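Local coordinates for beta-lactamase-related domain-containing protein (Bacteroides dorei DSM 17855, PDB 5TGF) that probably acts as a serine hydrolase of the beta-lactamase-related family and binds calcium, though its natural substrate is not known, at residues 66-69 against 70-74; 98-101 against 102-106; 173-176 against 177-181; 227-230 against 231-235. All coordinates share one frame; numbering follows the deposited sequence.

In the fold
The four contacts follow one another along the chain, and all lie in the largely helical part of a beta-lactamase-type fold. Interaction 1, the last turns of helix 60-74, touches each of the other three. Interaction 4 is closest to it, with centres about 9 Å apart, and starts helix 231-238. Interaction 3 ends helix 167-179, its centre about 13 Å from that of interaction 1. Interaction 2 is the short helix 100-103, with centres about 15 Å apart. Interactions 3 and 4 also touch through Ile228. Interaction 2 meets neither of them, and its centre is about 25 Å from that of interaction 3. Helix starts and ends thus pack round helix 60-74, which carries Val72 of the calcium site.

Interaction 1: 66-69 against 70-74; sequences AVIG and AVVDR
Ala70, Val71, Val72 and Asp73 each give a backbone N-H to the carbonyl four residues earlier, the repeat of an alpha-helix. This is the C-terminal half of helix 60-74. A sequence of SxxK pattern lies at the helix start, consistent with the serine beta-lactamase family. The straightest of the four bonds runs from Val72 N to Ile68 O, at 2.9 Å and 165°. Val71 N to Val67 O is longer, 3.2 Å. Ala70 N to Ala66 O and Asp73 N to Gly69 O are both 3.0 Å.

The apolar contacts along the helix are light. Val72 keeps CG1 anti to its backbone N (chi1 163°), which turns CG2 back over the previous turn. There Val72 CG2 lies 3.5 Å from Ile68 O and, more loosely, 4.5 Å from Ile68 CG2. Val71 repeats this one residue earlier, with CG2 3.5 Å from Val67 O. The apolar side chains also meet other helices: Val67 touches Phe171 and Val71 touches Ala159. Val72 belongs to a calcium site seen for this protein; no calcium is bound in this model.

Arg74 adds a side-chain bond to the backbone. Its extended chain runs back along the helix, and Arg74 NH1 gives a hydrogen bond of 3.1 Å to Ala70 O. The oxygen lies at the edge of the guanidinium, in its plane, while NH1 stands above the plane of the carbonyl.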
loop_
_atom_site.group_PDB
_atom_site.type_symbol
_atom_site.label_atom_id
_atom_site.label_comp_id
_atom_site.label_asym_id
_atom_site.label_seq_id
_atom_site.Cartn_x
_atom_site.Cartn_y
_atom_site.Cartn_z
ATOM N N ALA A 66 0.822 -0.198 8.223
ATOM C CA ALA A 66 0.870 -1.207 9.311
ATOM C C ALA A 66 2.017 -0.961 10.324
ATOM O O ALA A 66 1.818 -1.160 11.528
ATOM C CB ALA A 66 0.959 -2.600 8.745
ATOM N N VAL A 67 3.180 -0.491 9.863
ATOM C CA VAL A 67 4.272 -0.171 10.782
ATOM C C VAL A 67 3.830 0.984 11.708
ATOM O O VAL A 67 3.983 0.921 12.933
ATOM C CB VAL A 67 5.556 0.210 10.027
ATOM C CG1 VAL A 67 6.647 0.661 10.988
ATOM C CG2 VAL A 67 6.062 -0.948 9.188
ATOM N N ILE A 68 3.237 2.019 11.119
ATOM C CA ILE A 68 2.735 3.151 11.875
ATOM C C ILE A 68 1.594 2.728 12.829
ATOM O O ILE A 68 1.570 3.153 13.989
ATOM C CB ILE A 68 2.296 4.312 10.953
ATOM C CG1 ILE A 68 3.481 4.797 10.113
ATOM C CG2 ILE A 68 1.621 5.440 11.753
ATOM C CD1 ILE A 68 3.087 5.768 9.021
ATOM N N GLY A 69 0.699 1.866 12.365
ATOM C CA GLY A 69 -0.311 1.299 13.246
ATOM C C GLY A 69 0.285 0.552 14.460
ATOM O O GLY A 69 -0.273 0.597 15.567
ATOM N N ALA A 70 1.381 -0.147 14.278
ATOM C CA ALA A 70 2.023 -0.849 15.407
ATOM C C ALA A 70 2.630 0.145 16.435
ATOM O O ALA A 70 2.640 -0.105 17.653
ATOM C CB ALA A 70 3.058 -1.831 14.907
ATOM N N VAL A 71 3.054 1.297 15.949
ATOM C CA VAL A 71 3.522 2.367 16.811
ATOM C C VAL A 71 2.357 3.017 17.540
ATOM O O VAL A 71 2.428 3.269 18.756
ATOM C CB VAL A 71 4.342 3.410 15.997
ATOM C CG1 VAL A 71 4.706 4.612 16.842
ATOM C CG2 VAL A 71 5.580 2.748 15.421
ATOM N N VAL A 72 1.260 3.268 16.831
ATOM C CA VAL A 72 0.059 3.797 17.454
ATOM C C VAL A 72 -0.423 2.873 18.585
ATOM O O VAL A 72 -0.876 3.352 19.607
ATOM C CB VAL A 72 -1.050 4.024 16.427
ATOM C CG1 VAL A 72 -2.428 4.170 17.081
ATOM C CG2 VAL A 72 -0.697 5.230 15.556
ATOM N N ASP A 73 -0.329 1.576 18.370
ATOM C CA ASP A 73 -0.718 0.598 19.378
ATOM C C ASP A 73 0.143 0.676 20.667
ATOM O O ASP A 73 -0.338 0.323 21.736
ATOM C CB ASP A 73 -0.667 -0.822 18.791
ATOM C CG ASP A 73 -1.827 -1.118 17.824
ATOM O OD1 ASP A 73 -2.761 -0.295 17.705
ATOM O OD2 ASP A 73 -1.792 -2.172 17.149
ATOM N N ARG A 74 1.399 1.086 20.541
ATOM C CA ARG A 74 2.414 1.019 21.627
ATOM C C ARG A 74 2.755 2.366 22.308
ATOM O O ARG A 74 3.559 2.389 23.237
ATOM C CB ARG A 74 3.728 0.465 21.077
ATOM C CG ARG A 74 3.738 -1.017 20.832
ATOM C CD ARG A 74 4.951 -1.388 19.995
ATOM N NE ARG A 74 5.097 -2.829 19.845
ATOM C CZ ARG A 74 4.320 -3.584 19.092
ATOM N NH1 ARG A 74 3.329 -3.054 18.380
ATOM N NH2 ARG A 74 4.549 -4.884 19.030
#

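Interaction 2: 98-101 against 102-106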
loop_
_atom_site.group_PDB
_atom_site.type_symbol
_atom_site.label_atom_id
_atom_site.label_comp_id
_atom_site.label_asym_id
_atom_site.label_seq_id
_atom_site.Cartn_x
_atom_site.Cartn_y
_atom_site.Cartn_z
ATOM N N ILE A 98 -2.110 19.378 10.119
ATOM C CA ILE A 98 -2.501 18.164 9.401
ATOM C C ILE A 98 -2.530 16.974 10.363
ATOM O O ILE A 98 -1.644 16.830 11.214
ATOM C CB ILE A 98 -1.549 17.893 8.215
ATOM C CG1 ILE A 98 -1.636 19.028 7.188
ATOM C CG2 ILE A 98 -1.907 16.570 7.528
ATOM C CD1 ILE A 98 -0.616 19.043 6.062
ATOM N N LEU A 99 -3.546 16.128 10.256
ATOM C CA LEU A 99 -3.612 14.923 11.106
ATOM C C LEU A 99 -2.891 13.738 10.483
ATOM O O LEU A 99 -2.804 13.623 9.255
ATOM C CB LEU A 99 -5.066 14.542 11.386
ATOM C CG LEU A 99 -5.948 15.681 11.905
ATOM C CD1 LEU A 99 -7.344 15.187 12.180
ATOM C CD2 LEU A 99 -5.336 16.289 13.159
ATOM N N LEU A 100 -2.428 12.835 11.336
ATOM C CA LEU A 100 -1.758 11.640 10.875
ATOM C C LEU A 100 -2.626 10.829 9.893
ATOM O O LEU A 100 -2.135 10.368 8.868
ATOM C CB LEU A 100 -1.335 10.786 12.057
ATOM C CG LEU A 100 -0.757 9.415 11.748
ATOM C CD1 LEU A 100 0.518 9.493 10.902
ATOM C CD2 LEU A 100 -0.509 8.693 13.062
ATOM N N ARG A 101 -3.898 10.667 10.206
ATOM C CA ARG A 101 -4.805 9.929 9.321
ATOM C C ARG A 101 -4.975 10.632 7.965
ATOM O O ARG A 101 -5.254 9.965 6.954
ATOM C CB ARG A 101 -6.160 9.724 9.991
ATOM C CG ARG A 101 -6.936 10.990 10.304
ATOM C CD ARG A 101 -8.342 10.623 10.782
ATOM N NE ARG A 101 -9.098 11.770 11.233
ATOM C CZ ARG A 101 -9.718 12.650 10.453
ATOM N NH1 ARG A 101 -9.734 12.532 9.133
ATOM N NH2 ARG A 101 -10.342 13.661 11.027
ATOM N N GLN A 102 -4.790 11.957 7.926
ATOM C CA GLN A 102 -4.912 12.704 6.661
ATOM C C GLN A 102 -3.688 12.492 5.782
ATOM O O GLN A 102 -3.806 12.410 4.545
ATOM C CB GLN A 102 -5.114 14.202 6.883
ATOM C CG GLN A 102 -6.504 14.487 7.456
ATOM C CD GLN A 102 -6.726 15.925 7.922
ATOM O OE1 GLN A 102 -5.808 16.625 8.334
ATOM N NE2 GLN A 102 -7.982 16.328 7.928
ATOM N N LEU A 103 -2.531 12.432 6.411
ATOM C CA LEU A 103 -1.297 12.113 5.699
ATOM C C LEU A 103 -1.427 10.772 4.970
ATOM O O LEU A 103 -1.081 10.661 3.810
ATOM C CB LEU A 103 -0.079 12.095 6.664
ATOM C CG LEU A 103 0.294 13.429 7.335
ATOM C CD1 LEU A 103 1.278 13.234 8.490
ATOM C CD2 LEU A 103 0.835 14.441 6.338
ATOM N N LEU A 104 -1.967 9.774 5.654
ATOM C CA LEU A 104 -1.971 8.412 5.132
ATOM C C LEU A 104 -3.157 8.112 4.209
ATOM O O LEU A 104 -3.331 6.968 3.808
ATOM C CB LEU A 104 -1.962 7.424 6.295
ATOM C CG LEU A 104 -0.692 7.349 7.120
ATOM C CD1 LEU A 104 -0.926 6.658 8.449
ATOM C CD2 LEU A 104 0.405 6.633 6.360
ATOM N N SER A 105 -4.045 9.091 4.006
ATOM C CA SER A 105 -5.230 8.900 3.182
ATOM C C SER A 105 -5.225 9.800 1.952
ATOM O O SER A 105 -6.220 9.867 1.244
ATOM C CB SER A 105 -6.490 9.155 3.998
ATOM O OG SER A 105 -6.541 10.510 4.451
ATOM N N HIS A 106 -4.076 10.431 1.659
ATOM C CA HIS A 106 -3.922 11.309 0.528
ATOM C C HIS A 106 -4.846 12.531 0.579
ATOM O O HIS A 106 -5.308 12.999 -0.471
ATOM C CB HIS A 106 -4.100 10.540 -0.765
ATOM C CG HIS A 106 -3.166 9.381 -0.867
ATOM N ND1 HIS A 106 -1.796 9.550 -0.874
ATOM C CD2 HIS A 106 -3.385 8.045 -0.854
ATOM C CE1 HIS A 106 -1.214 8.365 -0.889
ATOM N NE2 HIS A 106 -2.157 7.444 -0.922
HETATM O O HOH W 1 -10.424 14.707 7.057
#
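Leu99 and Gln102 hold the start of the short helix 100-103 through a side chain. Leu99 is the N-cap. The N-H of Leu99 points almost straight (177°) at Gln102 OE1, with N and OE1 3.0 Å apart. This is the half of a capping box in which the third helical residue accepts from the N-cap backbone. Gln102 CG lies beside its own backbone N (chi1 -71°), and the extended chain beyond it carries the amide to the N-cap. Gln102 OE1 also sits 3.7 Å from Leu99 CG. The other end of the amide, Gln102 NE2, shares a water with Arg101 NH1, each at 3.1 Å. Arg101 NE has a salt bridge with Asp80.

Among the backbone bonds, Leu103 N to Leu99 O is 3.1 Å and Leu104 N to Leu100 O is 3.3 Å. Past the helix, Ser105 OG gives a hydrogen bond of 2.9 Å to Arg101 O, and OG also pairs with Thr107. This adds a side-chain bond to a carbonyl of the helix.

Ile98 CG2 meets Leu103 CD2 at 3.7 Å, the two side chains crossing at about a right angle. Leu100 and Leu104 run side by side and point the same way.

Those leucines bury the helix among its neighbours. Leu100 and Leu104 pack on Ile68 of helix 60-74, Leu103 on Ala151 and Ile154 of helix 150-163, and Ile98 and Leu103 on Val83 of helix 83-86.

Interaction 3: 173-176 against 177-181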
loop_
_atom_site.group_PDB
_atom_site.type_symbol
_atom_site.label_atom_id
_atom_site.label_comp_id
_atom_site.label_asym_id
_atom_site.label_seq_id
_atom_site.Cartn_x
_atom_site.Cartn_y
_atom_site.Cartn_z
ATOM N N GLU A 173 11.543 -4.607 13.359
ATOM C CA GLU A 173 11.215 -4.984 14.744
ATOM C C GLU A 173 9.723 -5.350 14.901
ATOM O O GLU A 173 9.394 -6.401 15.464
ATOM C CB GLU A 173 11.614 -3.881 15.712
ATOM C CG GLU A 173 11.203 -4.168 17.155
ATOM C CD GLU A 173 11.275 -2.948 18.065
ATOM O OE1 GLU A 173 11.838 -1.902 17.652
ATOM O OE2 GLU A 173 10.757 -3.036 19.209
ATOM N N LEU A 174 8.845 -4.525 14.346
ATOM C CA LEU A 174 7.409 -4.577 14.640
ATOM C C LEU A 174 6.559 -5.405 13.663
ATOM O O LEU A 174 5.473 -5.848 14.018
ATOM C CB LEU A 174 6.853 -3.147 14.676
ATOM C CG LEU A 174 7.420 -2.224 15.740
ATOM C CD1 LEU A 174 6.757 -0.868 15.669
ATOM C CD2 LEU A 174 7.248 -2.819 17.136
ATOM N N ILE A 175 7.027 -5.565 12.423
ATOM C CA ILE A 175 6.274 -6.301 11.436
ATOM C C ILE A 175 7.059 -7.476 10.838
ATOM O O ILE A 175 6.564 -8.612 10.816
ATOM C CB ILE A 175 5.758 -5.365 10.317
ATOM C CG1 ILE A 175 4.905 -4.200 10.877
ATOM C CG2 ILE A 175 5.025 -6.147 9.234
ATOM C CD1 ILE A 175 3.579 -4.585 11.499
ATOM N N ALA A 176 8.238 -7.219 10.269
ATOM C CA ALA A 176 8.925 -8.258 9.486
ATOM C C ALA A 176 9.421 -9.442 10.351
ATOM O O ALA A 176 9.147 -10.599 10.041
ATOM C CB ALA A 176 10.074 -7.681 8.679
ATOM N N ALA A 177 10.153 -9.141 11.417
ATOM C CA ALA A 177 10.638 -10.202 12.303
ATOM C C ALA A 177 9.518 -11.057 12.948
ATOM O O ALA A 177 9.547 -12.259 12.819
ATOM C CB ALA A 177 11.576 -9.632 13.343
ATOM N N PRO A 178 8.485 -10.439 13.545
ATOM C CA PRO A 178 7.418 -11.256 14.143
ATOM C C PRO A 178 6.632 -12.104 13.154
ATOM O O PRO A 178 6.158 -13.186 13.513
ATOM C CB PRO A 178 6.495 -10.231 14.777
ATOM C CG PRO A 178 7.280 -8.990 14.902
ATOM C CD PRO A 178 8.314 -9.011 13.839
ATOM N N LEU A 179 6.580 -11.673 11.897
ATOM C CA LEU A 179 5.925 -12.451 10.828
ATOM C C LEU A 179 6.851 -13.397 10.056
ATOM O O LEU A 179 6.401 -14.141 9.193
ATOM C CB LEU A 179 5.212 -11.513 9.842
ATOM C CG LEU A 179 4.018 -10.768 10.447
ATOM C CD1 LEU A 179 3.400 -9.815 9.442
ATOM C CD2 LEU A 179 2.962 -11.704 11.022
ATOM N N GLY A 180 8.154 -13.332 10.305
ATOM C CA GLY A 180 9.100 -14.128 9.565
ATOM C C GLY A 180 9.306 -13.685 8.121
ATOM O O GLY A 180 9.637 -14.503 7.254
HETATM N N MSE A 181 9.116 -12.387 7.856
HETATM C CA MSE A 181 9.453 -11.815 6.563
HETATM C C MSE A 181 10.968 -11.602 6.559
HETATM O O MSE A 181 11.467 -10.777 7.306
HETATM C CB MSE A 181 8.720 -10.490 6.348
HETATM C CG MSE A 181 7.195 -10.670 6.217
HETATM SE SE MSE A 181 6.369 -8.883 6.401
HETATM C CE MSE A 181 6.738 -8.153 4.625
#
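Ile175 sets its CG2 anti to the backbone N, with CG1 beside that N (chi1 -56°), and CG2 therefore faces Leu179 and Met181. Met181 has CG anti to its carbonyl carbon (chi1 -67°) and is extended at chi2, which puts SE alongside Ile175; the bend at chi3 turns only CE. Met181 is a selenomethionine here. Ile175 CG2 is 4.0 Å from Leu179 CD1 and 4.2 Å from Met181 SE. In both pairs the side chains lie alongside and point the same way. Ala176 adds a smaller touch, its CB 3.9 Å from Met181 CB.

The helix 167-179 is irregular in this part. It widens into a pi-type turn at 173-176 and is kinked at Pro178, whose N has no hydrogen to give. The proline ring lies against the carbonyls of the turn before, with Pro178 CD 3.3 Å from Glu173 O and CG near Leu174 O. Leu179 N resumes the bonding, reaching Ile175 O at 3.2 Å.

The helix then stops in a Schellman motif. Gly180 has positive phi, a shape that favours glycine. Met181 N reaches back to Ala176 O at 2.8 Å, and Gly180 N bonds to Ala177 O at 3.1 Å. The same Ala176 O takes a further, weak bond from Leu179 N.

Beyond the stop, Met181 touches Phe171 and Asp209. Leu179 packs on Met216, and its carbonyl oxygen accepts a hydrogen bond from Arg212 NH1.

Interaction 4: 227-230 against 231-235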
loop_
_atom_site.group_PDB
_atom_site.type_symbol
_atom_site.label_atom_id
_atom_site.label_comp_id
_atom_site.label_asym_id
_atom_site.label_seq_id
_atom_site.Cartn_x
_atom_site.Cartn_y
_atom_site.Cartn_z
ATOM N N GLU A 227 -0.451 -10.841 18.910
ATOM C CA GLU A 227 -1.195 -9.704 18.406
ATOM C C GLU A 227 -0.213 -8.737 17.732
ATOM O O GLU A 227 0.451 -7.957 18.397
ATOM C CB GLU A 227 -1.924 -9.005 19.554
ATOM C CG GLU A 227 -2.990 -8.033 19.092
ATOM C CD GLU A 227 -3.977 -7.654 20.196
ATOM O OE1 GLU A 227 -3.625 -6.753 20.977
ATOM O OE2 GLU A 227 -5.089 -8.249 20.281
ATOM N N ILE A 228 -0.129 -8.790 16.414
ATOM C CA ILE A 228 0.845 -7.948 15.688
ATOM C C ILE A 228 0.285 -6.532 15.543
ATOM O O ILE A 228 0.982 -5.542 15.760
ATOM C CB ILE A 228 1.190 -8.565 14.313
ATOM C CG1 ILE A 228 1.671 -10.005 14.483
ATOM C CG2 ILE A 228 2.212 -7.690 13.581
ATOM C CD1 ILE A 228 2.879 -10.130 15.376
ATOM N N LEU A 229 -0.993 -6.445 15.221
ATOM C CA LEU A 229 -1.748 -5.209 15.303
ATOM C C LEU A 229 -3.012 -5.466 16.115
ATOM O O LEU A 229 -3.592 -6.547 16.044
ATOM C CB LEU A 229 -2.146 -4.751 13.880
ATOM C CG LEU A 229 -0.977 -4.250 13.006
ATOM C CD1 LEU A 229 -1.487 -4.091 11.569
ATOM C CD2 LEU A 229 -0.395 -2.952 13.574
ATOM N N LYS A 230 -3.482 -4.449 16.816
ATOM C CA LYS A 230 -4.777 -4.548 17.478
ATOM C C LYS A 230 -5.930 -4.599 16.478
ATOM O O LYS A 230 -5.870 -3.963 15.416
ATOM C CB LYS A 230 -4.961 -3.372 18.404
ATOM C CG LYS A 230 -4.004 -3.376 19.561
ATOM C CD LYS A 230 -4.572 -2.528 20.670
ATOM C CE LYS A 230 -3.541 -2.313 21.766
ATOM N NZ LYS A 230 -3.081 -0.904 21.741
ATOM N N PRO A 231 -6.981 -5.372 16.785
ATOM C CA PRO A 231 -8.107 -5.481 15.863
ATOM C C PRO A 231 -8.677 -4.141 15.470
ATOM O O PRO A 231 -8.992 -3.932 14.280
ATOM C CB PRO A 231 -9.148 -6.286 16.659
ATOM C CG PRO A 231 -8.362 -7.043 17.664
ATOM C CD PRO A 231 -7.204 -6.158 18.022
ATOM N N GLU A 232 -8.762 -3.208 16.424
ATOM C CA GLU A 232 -9.288 -1.875 16.121
ATOM C C GLU A 232 -8.425 -1.093 15.133
ATOM O O GLU A 232 -8.916 -0.267 14.378
ATOM C CB GLU A 232 -9.489 -1.035 17.389
ATOM C CG GLU A 232 -8.269 -0.911 18.275
ATOM C CD GLU A 232 -8.234 -1.966 19.388
ATOM O OE1 GLU A 232 -8.767 -3.098 19.194
ATOM O OE2 GLU A 232 -7.624 -1.654 20.437
ATOM N N THR A 233 -7.128 -1.332 15.186
ATOM C CA THR A 233 -6.169 -0.655 14.309
ATOM C C THR A 233 -6.351 -1.128 12.867
ATOM O O THR A 233 -6.452 -0.303 11.964
ATOM C CB THR A 233 -4.769 -0.911 14.819
ATOM O OG1 THR A 233 -4.672 -0.371 16.149
ATOM C CG2 THR A 233 -3.702 -0.288 13.877
ATOM N N VAL A 234 -6.472 -2.438 12.684
ATOM C CA VAL A 234 -6.764 -2.985 11.357
ATOM C C VAL A 234 -8.090 -2.431 10.811
ATOM O O VAL A 234 -8.179 -2.067 9.613
ATOM C CB VAL A 234 -6.748 -4.527 11.333
ATOM C CG1 VAL A 234 -6.995 -5.020 9.920
ATOM C CG2 VAL A 234 -5.421 -5.071 11.854
ATOM N N GLN A 235 -9.122 -2.358 11.665
ATOM C CA GLN A 235 -10.404 -1.806 11.245
ATOM C C GLN A 235 -10.298 -0.339 10.807
ATOM O O GLN A 235 -10.839 0.054 9.758
ATOM C CB GLN A 235 -11.469 -1.975 12.324
ATOM C CG GLN A 235 -11.926 -3.414 12.489
ATOM C CD GLN A 235 -12.443 -4.017 11.180
ATOM O OE1 GLN A 235 -11.802 -4.894 10.584
ATOM N NE2 GLN A 235 -13.579 -3.506 10.697
#
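Glu227 sets its carboxylate against the ring of Pro231, with Glu227 OE2 3.7 Å from Pro231 CD. The two side chains cross at about a right angle. Glu227 ends the short strand 226-227, and Pro231 is the first residue of helix 231-238. The contact is therefore the N-terminal start of a helix, with Lys230 at the N-cap.

Leu229 turns inward. Leu229 CB lies 3.9 Å from Val234 CG2, and these side chains also cross at about a right angle. Leu229 continues into the core, where it packs on Ala66 and Ala70 of helix 60-74 and on Met216 of helix 207-218. It joins the helix start to both of those helices.

Lys230 O accepts the first backbone bonds of the helix. Val234 N reaches Lys230 O at 3.2 Å, nearly straight (165°), and Thr233 N gives Lys230 O a weak second bond at 2.9 Å. The end of the lysine side chain leads away from the helix. Glu232 bends at chi2 (-94°), so that its carboxylate turns back over the lysine chain. Glu232 OE2 lies 3.2 Å from Lys230 CD, but 4.8 Å from Lys230 NZ. The opposite charges are near without meeting.

A carboxylate from helix 60-74 grips both sides of this junction. Asp73 accepts a hydrogen bond from the backbone N of Lys230 through OD2, and is hydrogen-bonded through OD1 to Thr233 OG1. That hydroxyl oxygen, OG1 of Thr233, is 3.8 Å from Lys230 CB.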